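Endo-1,3-beta-glucanase, family GH16 (Zobellia galactanivorans, PDB 4CRQ) probably hydrolyses internal beta-1,3-glucosidic bonds of laminarin through its family GH16 catalytic domain, the part present here. Local coordinates at residues Trp163-Ile168 against Phe192-Phe196. The protein carries 1 engineered substitution. Sequence-based numbering, arbitrary orientation.
Sequences WDANSI and FQNEF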
loop_
_atom_site.group_PDB
_atom_site.type_symbol
_atom_site.label_atom_id
_atom_site.label_comp_id
_atom_site.label_asym_id
_atom_site.label_seq_id
_atom_site.Cartn_x
_atom_site.Cartn_y
_atom_site.Cartn_z
ATOM N N TRP A 163 14.949 -0.552 2.834
ATOM C CA TRP A 163 14.830 -1.155 4.143
ATOM C C TRP A 163 15.997 -2.057 4.417
ATOM O O TRP A 163 16.196 -2.988 3.671
ATOM C CB TRP A 163 13.495 -1.895 4.141
ATOM C CG TRP A 163 13.187 -2.866 5.251
ATOM C CD1 TRP A 163 13.572 -2.810 6.601
ATOM C CD2 TRP A 163 12.377 -4.064 5.131
ATOM N NE1 TRP A 163 13.070 -3.881 7.299
ATOM C CE2 TRP A 163 12.340 -4.680 6.469
ATOM C CE3 TRP A 163 11.695 -4.684 4.072
ATOM C CZ2 TRP A 163 11.647 -5.865 6.717
ATOM C CZ3 TRP A 163 11.003 -5.881 4.335
ATOM C CH2 TRP A 163 10.982 -6.456 5.633
ATOM N N ASP A 164 16.778 -1.773 5.460
ATOM C CA ASP A 164 17.879 -2.663 5.869
ATOM C C ASP A 164 17.714 -2.982 7.365
ATOM O O ASP A 164 16.703 -2.601 7.988
ATOM C CB ASP A 164 19.248 -2.051 5.530
ATOM C CG ASP A 164 19.519 -0.743 6.236
ATOM O OD1 ASP A 164 19.003 -0.447 7.333
ATOM O OD2 ASP A 164 20.293 -0.006 5.618
ATOM N N ALA A 165 18.697 -3.663 7.947
ATOM C CA ALA A 165 18.639 -4.015 9.369
ATOM C C ALA A 165 18.576 -2.788 10.311
ATOM O O ALA A 165 18.092 -2.893 11.438
ATOM C CB ALA A 165 19.818 -4.910 9.727
ATOM N N ASN A 166 19.051 -1.636 9.840
ATOM C CA ASN A 166 19.171 -0.423 10.679
ATOM C C ASN A 166 18.174 0.703 10.441
ATOM O O ASN A 166 17.960 1.531 11.338
ATOM C CB ASN A 166 20.588 0.153 10.534
ATOM C CG ASN A 166 21.646 -0.775 11.082
ATOM O OD1 ASN A 166 21.476 -1.372 12.146
ATOM N ND2 ASN A 166 22.745 -0.906 10.356
ATOM N N SER A 167 17.565 0.754 9.258
ATOM C CA SER A 167 16.668 1.864 8.941
ATOM C C SER A 167 15.678 1.537 7.849
ATOM O O SER A 167 15.860 0.558 7.127
ATOM C CB SER A 167 17.497 3.080 8.472
ATOM O OG SER A 167 18.191 2.778 7.267
ATOM N N ILE A 168 14.631 2.353 7.740
ATOM C CA ILE A 168 13.742 2.331 6.557
ATOM C C ILE A 168 13.802 3.769 6.067
ATOM O O ILE A 168 13.652 4.713 6.869
ATOM C CB ILE A 168 12.301 1.880 6.854
ATOM C CG1 ILE A 168 12.309 0.449 7.407
ATOM C CG2 ILE A 168 11.400 1.988 5.607
ATOM C CD1 ILE A 168 11.031 0.012 8.107
ATOM N N PHE A 192 10.416 -5.242 12.571
ATOM C CA PHE A 192 10.900 -4.915 11.205
ATOM C C PHE A 192 12.150 -5.708 10.777
ATOM O O PHE A 192 12.738 -5.424 9.730
ATOM C CB PHE A 192 11.035 -3.385 11.036
ATOM C CG PHE A 192 9.722 -2.678 11.196
ATOM C CD1 PHE A 192 8.797 -2.629 10.128
ATOM C CD2 PHE A 192 9.387 -2.070 12.423
ATOM C CE1 PHE A 192 7.566 -1.978 10.287
ATOM C CE2 PHE A 192 8.161 -1.415 12.590
ATOM C CZ PHE A 192 7.249 -1.370 11.514
ATOM N N GLN A 193 12.531 -6.705 11.581
ATOM C CA GLN A 193 13.616 -7.623 11.249
ATOM C C GLN A 193 13.088 -8.971 10.740
ATOM O O GLN A 193 13.796 -9.971 10.752
ATOM C CB GLN A 193 14.528 -7.858 12.462
ATOM C CG GLN A 193 15.051 -6.600 13.103
ATOM C CD GLN A 193 16.069 -5.886 12.258
ATOM O OE1 GLN A 193 16.786 -6.498 11.479
ATOM N NE2 GLN A 193 16.147 -4.585 12.420
ATOM N N ASN A 194 11.847 -8.989 10.288
ATOM C CA ASN A 194 11.177 -10.199 9.814
ATOM C C ASN A 194 10.750 -10.058 8.349
ATOM O O ASN A 194 10.914 -8.974 7.757
ATOM C CB ASN A 194 9.968 -10.496 10.714
ATOM C CG ASN A 194 10.341 -10.801 12.174
ATOM O OD1 ASN A 194 9.637 -10.382 13.110
ATOM N ND2 ASN A 194 11.427 -11.542 12.377
ATOM N N GLU A 195 10.204 -11.134 7.768
ATOM C CA GLU A 195 9.721 -11.098 6.383
ATOM C C GLU A 195 8.352 -10.420 6.300
ATOM O O GLU A 195 7.486 -10.630 7.156
ATOM C CB GLU A 195 9.642 -12.489 5.744
ATOM C CG GLU A 195 11.006 -13.109 5.534
ATOM C CD GLU A 195 11.029 -14.231 4.520
ATOM O OE1 GLU A 195 10.077 -14.421 3.749
ATOM O OE2 GLU A 195 12.035 -14.943 4.477
ATOM N N PHE A 196 8.176 -9.612 5.257
ATOM C CA PHE A 196 6.933 -8.878 4.990
ATOM C C PHE A 196 6.423 -9.183 3.583
ATOM O O PHE A 196 7.234 -9.357 2.668
ATOM C CB PHE A 196 7.145 -7.336 5.085
ATOM C CG PHE A 196 7.223 -6.760 6.503
ATOM C CD1 PHE A 196 8.130 -7.233 7.471
ATOM C CD2 PHE A 196 6.385 -5.686 6.845
ATOM C CE1 PHE A 196 8.155 -6.663 8.746
ATOM C CE2 PHE A 196 6.409 -5.110 8.107
ATOM C CZ PHE A 196 7.297 -5.596 9.068
#
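In W163, CG stands anti to the backbone N (chi1 168°), which sets the indole edge against 192-196. Q193 is bent at chi2, which brings its amide back to the turn at A165. The indole NE1 donates to F192 O at 2.9 Å, with the acceptor in the ring plane. The N-H...O angle of 140° shows a bent bond. The far edge of the indole meets N194 O, 3.3 Å from CH2; this buried carbonyl oxygen has no hydrogen-bond partner. CH2 also packs on F196 CD1 at 3.5 Å, and the two rings meet obliquely with planes at 73°. A phenylalanine in place of W163 would probably leave F192 O without its indole donor and weaken the packing on F196. Q193 NE2 donates to A165 O at 2.8 Å in a nearly straight bond. Its OE1 is bonded to Y79 OH, so both ends of the amide are held. Within the turn, D164 OD1 accepts from N166 N, an Asx turn, and from S167 N as well, which completes an Asx motif. I168 CD1 reaches F192 CD1 at 4.0 Å. The contact joins the hairpin of strands 156-163 and 167-172 to the loop leading into strand 196-204, in the GH16 beta-sandwich. I116 of strand 115-117 touches W163, I168, F192 and F196, and strand 175-181 pairs with strand 167-172.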